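Local coordinates for protein metallocarboxypeptidase (Trypanosoma cruzi, PDB 3DWC) that probably removes C-terminal amino acids of many kinds, though not proline, from peptides as a metal-dependent carboxypeptidase of the M32 family, at residues F101-V115 against F128-E142. Residues are numbered along the deposited sequence; the frame is centred on the assembly and turned at random.
Sequences FVERKTVLTTKAHQV and FLPTLKELIALFREE
Phe101 drives its ring down onto the second helix between Leu138, Glu141 and Glu142. The ring meets Leu138 coming from the opposite direction, and its CZ lies 3.3 Å from Leu138 CD1. The carboxylate of Glu141 stands at the ring edge, its plane nearly perpendicular to the ring, while the CB of Glu142 packs against CZ. One turn on, Arg104 bends at chi3 and places one face of its guanidinium against Phe101 CD1, which sits off-centre toward the rim of that group; Arg104 NH1 forms a salt bridge to Glu141 OE1 (2.7 Å). Both N-H bonds to this carboxylate are weak, the one from NH1 strongly bent (116°), and the two planes are turned 58° apart; NH2 is shared with Glu100. Lys105 instead runs out extended, its CG against Leu138 CD1, to place NZ 2.7 Å from Glu142 OE1, on the syn lone pair. Arg146 binds the other oxygen, OE2, so the buried Glu142, whose side chain also touches Leu158 and Ile161 of helix 154-162, is braced by two cations, which probably keep it ionised. The pair is an antiparallel helical hairpin of the largely helical M32 fold, helices 99-122 and 125-147 being joined by a short turn; the axes of 101-115 and 128-142 come within 10.0 Å, with a crossing angle of -150°, away from the cobalt site. At its middle, Leu108 sets CG against Leu135 CD2 and CD2 against the CB of Glu134. Thr131 then enters as a knob among Leu108, Lys111, Ala112 and Val115: its CG2 abuts Ala112 CB at 3.5 Å, while OG1 takes a weak hydrogen bond from Lys111 NZ, whose chain turns at chi4. Ala112 O lies at the edge of the Phe128 ring. Val115 CG1 lies 3.7 Å from Thr131 OG1 and 4.4 Å from Phe128 CD1.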
ATOM      1  N   PHE B 101      23.930  17.140 -11.771  1.00 47.50           N
ATOM      2  CA  PHE B 101      22.743  17.908 -12.153  1.00 47.68           C
ATOM      3  C   PHE B 101      21.502  17.394 -11.436  1.00 47.49           C
ATOM      4  O   PHE B 101      20.739  18.169 -10.883  1.00 46.75           O
ATOM      5  CB  PHE B 101      22.516  17.837 -13.660  1.00 47.82           C
ATOM      6  CG  PHE B 101      21.368  18.661 -14.121  1.00 48.11           C
ATOM      7  CD1 PHE B 101      21.568  19.946 -14.585  1.00 48.56           C
ATOM      8  CD2 PHE B 101      20.075  18.163 -14.073  1.00 48.64           C
ATOM      9  CE1 PHE B 101      20.503  20.715 -15.008  1.00 48.10           C
ATOM     10  CE2 PHE B 101      19.009  18.936 -14.485  1.00 48.56           C
ATOM     11  CZ  PHE B 101      19.229  20.213 -14.956  1.00 48.60           C
ATOM     12  N   VAL B 102      21.320  16.075 -11.460  1.00 47.89           N
ATOM     13  CA  VAL B 102      20.162  15.431 -10.842  1.00 48.44           C
ATOM     14  C   VAL B 102      19.979  15.817  -9.367  1.00 48.71           C
ATOM     15  O   VAL B 102      18.899  16.246  -8.986  1.00 48.34           O
ATOM     16  CB  VAL B 102      20.217  13.880 -11.022  1.00 48.53           C
ATOM     17  CG1 VAL B 102      19.242  13.164 -10.094  1.00 48.60           C
ATOM     18  CG2 VAL B 102      19.933  13.516 -12.462  1.00 48.24           C
ATOM     19  N   GLU B 103      21.034  15.678  -8.554  1.00 49.50           N
ATOM     20  CA  GLU B 103      20.963  16.042  -7.128  1.00 50.00           C
ATOM     21  C   GLU B 103      20.705  17.528  -6.928  1.00 50.16           C
ATOM     22  O   GLU B 103      19.952  17.917  -6.036  1.00 49.83           O
ATOM     23  CB  GLU B 103      22.231  15.617  -6.365  1.00 50.48           C
ATOM     24  CG  GLU B 103      22.024  14.399  -5.456  1.00 51.92           C
ATOM     25  CD  GLU B 103      21.278  14.748  -4.159  1.00 53.48           C
ATOM     26  OE1 GLU B 103      20.052  14.512  -4.084  1.00 53.56           O
ATOM     27  OE2 GLU B 103      21.918  15.265  -3.215  1.00 54.80           O
ATOM     28  N   ARG B 104      21.327  18.351  -7.767  1.00 50.66           N
ATOM     29  CA  ARG B 104      21.079  19.793  -7.754  1.00 51.04           C
ATOM     30  C   ARG B 104      19.620  20.140  -8.076  1.00 51.39           C
ATOM     31  O   ARG B 104      19.021  21.016  -7.436  1.00 51.06           O
ATOM     32  CB  ARG B 104      21.985  20.486  -8.767  1.00 51.04           C
ATOM     33  CG  ARG B 104      22.077  21.997  -8.570  1.00 51.28           C
ATOM     34  CD  ARG B 104      22.354  22.732  -9.876  1.00 51.73           C
ATOM     35  NE  ARG B 104      23.318  22.054 -10.746  1.00 51.41           N
ATOM     36  CZ  ARG B 104      23.739  22.546 -11.910  1.00 52.12           C
ATOM     37  NH1 ARG B 104      23.294  23.726 -12.338  1.00 52.56           N
ATOM     38  NH2 ARG B 104      24.624  21.873 -12.645  1.00 52.81           N
ATOM     39  N   LYS B 105      19.054  19.467  -9.080  1.00 51.84           N
ATOM     40  CA  LYS B 105      17.664  19.717  -9.453  1.00 51.98           C
ATOM     41  C   LYS B 105      16.788  19.358  -8.273  1.00 52.04           C
ATOM     42  O   LYS B 105      15.963  20.158  -7.844  1.00 52.00           O
ATOM     43  CB  LYS B 105      17.246  18.909 -10.688  1.00 52.16           C
ATOM     44  CG  LYS B 105      15.762  19.088 -11.039  1.00 52.47           C
ATOM     45  CD  LYS B 105      15.399  18.560 -12.418  1.00 52.75           C
ATOM     46  CE  LYS B 105      13.935  18.914 -12.762  1.00 53.88           C
ATOM     47  NZ  LYS B 105      13.486  18.241 -14.014  1.00 53.57           N
ATOM     48  N   THR B 106      17.006  18.154  -7.746  1.00 52.23           N
ATOM     49  CA  THR B 106      16.244  17.615  -6.614  1.00 52.32           C
ATOM     50  C   THR B 106      16.228  18.532  -5.395  1.00 52.48           C
ATOM     51  O   THR B 106      15.181  18.707  -4.767  1.00 52.32           O
ATOM     52  CB  THR B 106      16.816  16.255  -6.187  1.00 52.39           C
ATOM     53  OG1 THR B 106      16.800  15.366  -7.311  1.00 51.71           O
ATOM     54  CG2 THR B 106      16.012  15.653  -5.031  1.00 52.27           C
ATOM     55  N   VAL B 107      17.387  19.107  -5.072  1.00 52.64           N
ATOM     56  CA  VAL B 107      17.517  20.026  -3.940  1.00 52.76           C
ATOM     57  C   VAL B 107      16.745  21.294  -4.210  1.00 52.84           C
ATOM     58  O   VAL B 107      15.996  21.764  -3.356  1.00 53.09           O
ATOM     59  CB  VAL B 107      18.999  20.402  -3.629  1.00 52.91           C
ATOM     60  CG1 VAL B 107      19.066  21.656  -2.728  1.00 52.76           C
ATOM     61  CG2 VAL B 107      19.734  19.225  -2.975  1.00 52.40           C
ATOM     62  N   LEU B 108      16.929  21.852  -5.399  1.00 53.11           N
ATOM     63  CA  LEU B 108      16.222  23.074  -5.765  1.00 53.24           C
ATOM     64  C   LEU B 108      14.704  22.849  -5.830  1.00 53.38           C
ATOM     65  O   LEU B 108      13.940  23.688  -5.367  1.00 53.29           O
ATOM     66  CB  LEU B 108      16.768  23.657  -7.076  1.00 53.17           C
ATOM     67  CG  LEU B 108      16.075  24.909  -7.630  1.00 53.31           C
ATOM     68  CD1 LEU B 108      15.898  25.986  -6.552  1.00 52.77           C
ATOM     69  CD2 LEU B 108      16.818  25.455  -8.877  1.00 52.83           C
ATOM     70  N   THR B 109      14.255  21.716  -6.354  1.00 53.43           N
ATOM     71  CA  THR B 109      12.812  21.526  -6.498  1.00 54.15           C
ATOM     72  C   THR B 109      12.150  21.370  -5.144  1.00 54.15           C
ATOM     73  O   THR B 109      11.049  21.886  -4.930  1.00 54.46           O
ATOM     74  CB  THR B 109      12.439  20.344  -7.435  1.00 54.24           C
ATOM     75  OG1 THR B 109      12.969  19.113  -6.921  1.00 55.74           O
ATOM     76  CG2 THR B 109      12.974  20.592  -8.849  1.00 55.24           C
ATOM     77  N   THR B 110      12.824  20.669  -4.229  1.00 54.56           N
ATOM     78  CA  THR B 110      12.358  20.532  -2.832  1.00 54.21           C
ATOM     79  C   THR B 110      12.408  21.860  -2.072  1.00 54.05           C
ATOM     80  O   THR B 110      11.545  22.127  -1.228  1.00 53.61           O
ATOM     81  CB  THR B 110      13.198  19.515  -2.058  1.00 54.41           C
ATOM     82  OG1 THR B 110      14.533  19.544  -2.567  1.00 55.02           O
ATOM     83  CG2 THR B 110      12.629  18.101  -2.198  1.00 54.68           C
ATOM     84  N   LYS B 111      13.426  22.675  -2.362  1.00 53.79           N
ATOM     85  CA  LYS B 111      13.473  24.050  -1.864  1.00 53.55           C
ATOM     86  C   LYS B 111      12.363  24.867  -2.517  1.00 52.94           C
ATOM     87  O   LYS B 111      11.522  25.459  -1.837  1.00 52.60           O
ATOM     88  CB  LYS B 111      14.829  24.705  -2.166  1.00 53.83           C
ATOM     89  CG  LYS B 111      14.939  26.181  -1.696  1.00 54.21           C
ATOM     90  CD  LYS B 111      16.310  26.830  -2.013  1.00 54.48           C
ATOM     91  CE  LYS B 111      16.211  28.381  -2.120  1.00 55.12           C
ATOM     92  NZ  LYS B 111      15.545  28.857  -3.401  1.00 53.82           N
ATOM     93  N   ALA B 112      12.367  24.869  -3.845  1.00 52.27           N
ATOM     94  CA  ALA B 112      11.452  25.691  -4.627  1.00 52.18           C
ATOM     95  C   ALA B 112      10.010  25.480  -4.188  1.00 51.66           C
ATOM     96  O   ALA B 112       9.224  26.429  -4.167  1.00 51.36           O
ATOM     97  CB  ALA B 112      11.612  25.403  -6.121  1.00 51.77           C
ATOM     98  N   HIS B 113       9.681  24.249  -3.803  1.00 51.59           N
ATOM     99  CA  HIS B 113       8.325  23.919  -3.396  1.00 51.46           C
ATOM    100  C   HIS B 113       7.835  24.722  -2.195  1.00 51.13           C
ATOM    101  O   HIS B 113       6.793  25.368  -2.281  1.00 51.01           O
ATOM    102  CB  HIS B 113       8.176  22.427  -3.113  1.00 51.84           C
ATOM    103  CG  HIS B 113       6.788  22.044  -2.703  1.00 52.13           C
ATOM    104  ND1 HIS B 113       5.757  21.900  -3.610  1.00 54.27           N
ATOM    105  CD2 HIS B 113       6.249  21.816  -1.484  1.00 52.71           C
ATOM    106  CE1 HIS B 113       4.650  21.570  -2.966  1.00 53.12           C
ATOM    107  NE2 HIS B 113       4.920  21.519  -1.675  1.00 53.16           N
ATOM    108  N   GLN B 114       8.578  24.686  -1.086  1.00 50.86           N
ATOM    109  CA  GLN B 114       8.174  25.395   0.144  1.00 50.75           C
ATOM    110  C   GLN B 114       8.082  26.899  -0.084  1.00 50.08           C
ATOM    111  O   GLN B 114       7.160  27.554   0.410  1.00 49.73           O
ATOM    112  CB  GLN B 114       9.171  25.161   1.277  1.00 50.89           C
ATOM    113  CG  GLN B 114       9.379  23.731   1.707  1.00 51.31           C
ATOM    114  CD  GLN B 114      10.757  23.547   2.321  1.00 51.88           C
ATOM    115  OE1 GLN B 114      10.910  23.504   3.547  1.00 52.42           O
ATOM    116  NE2 GLN B 114      11.778  23.480   1.463  1.00 53.64           N
ATOM    117  N   VAL B 115       9.048  27.431  -0.830  1.00 49.81           N
ATOM    118  CA  VAL B 115       9.065  28.847  -1.205  1.00 49.89           C
ATOM    119  C   VAL B 115       7.837  29.237  -2.039  1.00 49.71           C
ATOM    120  O   VAL B 115       7.202  30.246  -1.750  1.00 49.29           O
ATOM    121  CB  VAL B 115      10.351  29.226  -1.981  1.00 49.76           C
ATOM    122  CG1 VAL B 115      10.485  30.746  -2.066  1.00 50.12           C
ATOM    123  CG2 VAL B 115      11.577  28.636  -1.310  1.00 49.49           C
ATOM    124  N   PHE B 128       9.232  34.956  -4.529  1.00 52.53           N
ATOM    125  CA  PHE B 128       9.427  33.753  -5.334  1.00 52.52           C
ATOM    126  C   PHE B 128      10.532  33.961  -6.356  1.00 52.29           C
ATOM    127  O   PHE B 128      11.302  33.051  -6.626  1.00 51.98           O
ATOM    128  CB  PHE B 128       8.132  33.351  -6.038  1.00 53.23           C
ATOM    129  CG  PHE B 128       8.204  31.997  -6.716  1.00 53.46           C
ATOM    130  CD1 PHE B 128       8.515  30.847  -5.985  1.00 54.18           C
ATOM    131  CD2 PHE B 128       7.957  31.871  -8.075  1.00 54.24           C
ATOM    132  CE1 PHE B 128       8.585  29.594  -6.603  1.00 54.50           C
ATOM    133  CE2 PHE B 128       8.022  30.613  -8.703  1.00 55.22           C
ATOM    134  CZ  PHE B 128       8.343  29.477  -7.962  1.00 54.41           C
ATOM    135  N   LEU B 129      10.629  35.185  -6.873  1.00 52.47           N
ATOM    136  CA  LEU B 129      11.432  35.503  -8.065  1.00 52.50           C
ATOM    137  C   LEU B 129      12.873  35.002  -8.076  1.00 52.89           C
ATOM    138  O   LEU B 129      13.356  34.598  -9.131  1.00 53.04           O
ATOM    139  CB  LEU B 129      11.419  37.014  -8.334  1.00 52.34           C
ATOM    140  CG  LEU B 129      12.212  37.539  -9.539  1.00 52.07           C
ATOM    141  CD1 LEU B 129      11.785  36.851 -10.844  1.00 50.63           C
ATOM    142  CD2 LEU B 129      12.054  39.048  -9.644  1.00 51.43           C
ATOM    143  N   PRO B 130      13.580  35.064  -6.926  1.00 53.17           N
ATOM    144  CA  PRO B 130      14.952  34.544  -6.936  1.00 53.30           C
ATOM    145  C   PRO B 130      14.997  33.048  -7.242  1.00 53.50           C
ATOM    146  O   PRO B 130      15.781  32.624  -8.099  1.00 53.60           O
ATOM    147  CB  PRO B 130      15.466  34.850  -5.516  1.00 53.39           C
ATOM    148  CG  PRO B 130      14.558  35.928  -4.996  1.00 53.32           C
ATOM    149  CD  PRO B 130      13.219  35.620  -5.608  1.00 53.16           C
ATOM    150  N   THR B 131      14.152  32.274  -6.556  1.00 53.59           N
ATOM    151  CA  THR B 131      13.944  30.857  -6.885  1.00 53.59           C
ATOM    152  C   THR B 131      13.571  30.686  -8.359  1.00 53.34           C
ATOM    153  O   THR B 131      14.219  29.936  -9.076  1.00 53.27           O
ATOM    154  CB  THR B 131      12.796  30.210  -6.066  1.00 53.92           C
ATOM    155  OG1 THR B 131      13.069  30.299  -4.663  1.00 54.07           O
ATOM    156  CG2 THR B 131      12.629  28.742  -6.456  1.00 53.19           C
ATOM    157  N   LEU B 132      12.535  31.403  -8.796  1.00 53.22           N
ATOM    158  CA  LEU B 132      12.006  31.255 -10.157  1.00 53.32           C
ATOM    159  C   LEU B 132      13.113  31.464 -11.202  1.00 53.12           C
ATOM    160  O   LEU B 132      13.238  30.670 -12.134  1.00 53.13           O
ATOM    161  CB  LEU B 132      10.797  32.196 -10.375  1.00 53.30           C
ATOM    162  CG  LEU B 132       9.747  32.005 -11.509  1.00 53.34           C
ATOM    163  CD1 LEU B 132       9.852  33.097 -12.548  1.00 52.14           C
ATOM    164  CD2 LEU B 132       9.717  30.596 -12.198  1.00 52.71           C
ATOM    165  N   LYS B 133      13.940  32.495 -11.016  1.00 53.01           N
ATOM    166  CA  LYS B 133      15.113  32.723 -11.873  1.00 52.98           C
ATOM    167  C   LYS B 133      16.033  31.509 -11.941  1.00 52.60           C
ATOM    168  O   LYS B 133      16.597  31.233 -12.996  1.00 52.25           O
ATOM    169  CB  LYS B 133      15.930  33.935 -11.390  1.00 53.35           C
ATOM    170  CG  LYS B 133      15.317  35.299 -11.737  1.00 53.64           C
ATOM    171  CD  LYS B 133      15.921  36.454 -10.916  1.00 53.74           C
ATOM    172  CE  LYS B 133      17.097  37.147 -11.615  1.00 54.53           C
ATOM    173  NZ  LYS B 133      18.355  36.336 -11.636  1.00 55.42           N
ATOM    174  N   GLU B 134      16.196  30.799 -10.823  1.00 52.33           N
ATOM    175  CA  GLU B 134      17.090  29.616 -10.763  1.00 52.45           C
ATOM    176  C   GLU B 134      16.473  28.383 -11.444  1.00 51.76           C
ATOM    177  O   GLU B 134      17.172  27.607 -12.104  1.00 51.60           O
ATOM    178  CB  GLU B 134      17.438  29.249  -9.315  1.00 52.26           C
ATOM    179  CG  GLU B 134      18.359  30.222  -8.604  1.00 53.22           C
ATOM    180  CD  GLU B 134      18.792  29.684  -7.243  1.00 53.58           C
ATOM    181  OE1 GLU B 134      18.374  30.259  -6.202  1.00 56.21           O
ATOM    182  OE2 GLU B 134      19.523  28.665  -7.221  1.00 53.76           O
ATOM    183  N   LEU B 135      15.174  28.199 -11.239  1.00 51.43           N
ATOM    184  CA  LEU B 135      14.394  27.166 -11.958  1.00 51.38           C
ATOM    185  C   LEU B 135      14.556  27.327 -13.458  1.00 50.95           C
ATOM    186  O   LEU B 135      15.014  26.420 -14.138  1.00 50.41           O
ATOM    187  CB  LEU B 135      12.923  27.246 -11.567  1.00 51.01           C
ATOM    188  CG  LEU B 135      12.666  26.806 -10.125  1.00 50.61           C
ATOM    189  CD1 LEU B 135      11.262  27.155  -9.699  1.00 50.54           C
ATOM    190  CD2 LEU B 135      12.942  25.298  -9.961  1.00 52.28           C
ATOM    191  N   ILE B 136      14.245  28.519 -13.951  1.00 51.53           N
ATOM    192  CA  ILE B 136      14.326  28.792 -15.375  1.00 51.90           C
ATOM    193  C   ILE B 136      15.740  28.547 -15.917  1.00 52.17           C
ATOM    194  O   ILE B 136      15.892  28.126 -17.062  1.00 52.81           O
ATOM    195  CB  ILE B 136      13.849  30.244 -15.723  1.00 52.14           C
ATOM    196  CG1 ILE B 136      12.381  30.441 -15.339  1.00 53.40           C
ATOM    197  CG2 ILE B 136      14.015  30.551 -17.221  1.00 51.56           C
ATOM    198  CD1 ILE B 136      11.409  29.543 -16.095  1.00 54.26           C
ATOM    199  N   ALA B 137      16.772  28.803 -15.113  1.00 51.97           N
ATOM    200  CA  ALA B 137      18.147  28.548 -15.557  1.00 51.56           C
ATOM    201  C   ALA B 137      18.453  27.053 -15.551  1.00 51.16           C
ATOM    202  O   ALA B 137      19.165  26.558 -16.416  1.00 50.75           O
ATOM    203  CB  ALA B 137      19.140  29.303 -14.686  1.00 51.73           C
ATOM    204  N   LEU B 138      17.904  26.349 -14.564  1.00 51.36           N
ATOM    205  CA  LEU B 138      18.015  24.886 -14.470  1.00 51.59           C
ATOM    206  C   LEU B 138      17.317  24.176 -15.651  1.00 51.82           C
ATOM    207  O   LEU B 138      17.880  23.235 -16.242  1.00 51.45           O
ATOM    208  CB  LEU B 138      17.411  24.405 -13.141  1.00 51.68           C
ATOM    209  CG  LEU B 138      17.792  23.041 -12.557  1.00 51.98           C
ATOM    210  CD1 LEU B 138      17.035  21.920 -13.246  1.00 54.19           C
ATOM    211  CD2 LEU B 138      19.276  22.782 -12.619  1.00 52.64           C
ATOM    212  N   PHE B 139      16.102  24.635 -15.980  1.00 51.76           N
ATOM    213  CA  PHE B 139      15.309  24.087 -17.096  1.00 51.47           C
ATOM    214  C   PHE B 139      16.009  24.277 -18.413  1.00 51.46           C
ATOM    215  O   PHE B 139      16.019  23.361 -19.250  1.00 51.84           O
ATOM    216  CB  PHE B 139      13.941  24.775 -17.213  1.00 51.49           C
ATOM    217  CG  PHE B 139      13.011  24.518 -16.072  1.00 51.24           C
ATOM    218  CD1 PHE B 139      12.152  25.512 -15.643  1.00 50.76           C
ATOM    219  CD2 PHE B 139      12.952  23.266 -15.442  1.00 53.37           C
ATOM    220  CE1 PHE B 139      11.275  25.285 -14.610  1.00 51.82           C
ATOM    221  CE2 PHE B 139      12.073  23.038 -14.419  1.00 51.02           C
ATOM    222  CZ  PHE B 139      11.243  24.042 -13.994  1.00 51.30           C
ATOM    223  N   ARG B 140      16.566  25.474 -18.614  1.00 51.63           N
ATOM    224  CA  ARG B 140      17.346  25.772 -19.821  1.00 51.81           C
ATOM    225  C   ARG B 140      18.551  24.853 -19.915  1.00 51.50           C
ATOM    226  O   ARG B 140      18.929  24.420 -21.014  1.00 51.47           O
ATOM    227  CB  ARG B 140      17.842  27.220 -19.829  1.00 52.34           C
ATOM    228  CG  ARG B 140      16.767  28.287 -20.031  1.00 53.49           C
ATOM    229  CD  ARG B 140      17.329  29.680 -19.726  1.00 53.45           C
ATOM    230  NE  ARG B 140      16.320  30.740 -19.832  1.00 54.35           N
ATOM    231  CZ  ARG B 140      16.533  32.016 -19.516  1.00 54.50           C
ATOM    232  NH1 ARG B 140      15.555  32.914 -19.656  1.00 54.97           N
ATOM    233  NH2 ARG B 140      17.717  32.403 -19.053  1.00 54.23           N
ATOM    234  N   GLU B 141      19.159  24.576 -18.759  1.00 51.04           N
ATOM    235  CA  GLU B 141      20.314  23.685 -18.682  1.00 50.61           C
ATOM    236  C   GLU B 141      19.865  22.255 -18.907  1.00 50.10           C
ATOM    237  O   GLU B 141      20.544  21.479 -19.587  1.00 49.68           O
ATOM    238  CB  GLU B 141      21.006  23.798 -17.323  1.00 50.65           C
ATOM    239  CG  GLU B 141      22.311  22.986 -17.232  1.00 50.69           C
ATOM    240  CD  GLU B 141      23.024  23.141 -15.898  1.00 50.42           C
ATOM    241  OE1 GLU B 141      22.397  23.631 -14.932  1.00 47.70           O
ATOM    242  OE2 GLU B 141      24.214  22.754 -15.821  1.00 51.32           O
ATOM    243  N   GLU B 142      18.720  21.913 -18.323  1.00 49.81           N
ATOM    244  CA  GLU B 142      18.120  20.599 -18.535  1.00 49.69           C
ATOM    245  C   GLU B 142      17.850  20.328 -20.020  1.00 49.17           C
ATOM    246  O   GLU B 142      18.289  19.310 -20.550  1.00 49.43           O
ATOM    247  CB  GLU B 142      16.844  20.427 -17.705  1.00 49.57           C
ATOM    248  CG  GLU B 142      16.337  18.980 -17.718  1.00 49.75           C
ATOM    249  CD  GLU B 142      15.235  18.695 -16.706  1.00 50.19           C
ATOM    250  OE1 GLU B 142      14.950  19.566 -15.862  1.00 47.41           O
ATOM    251  OE2 GLU B 142      14.651  17.584 -16.760  1.00 50.20           O
TER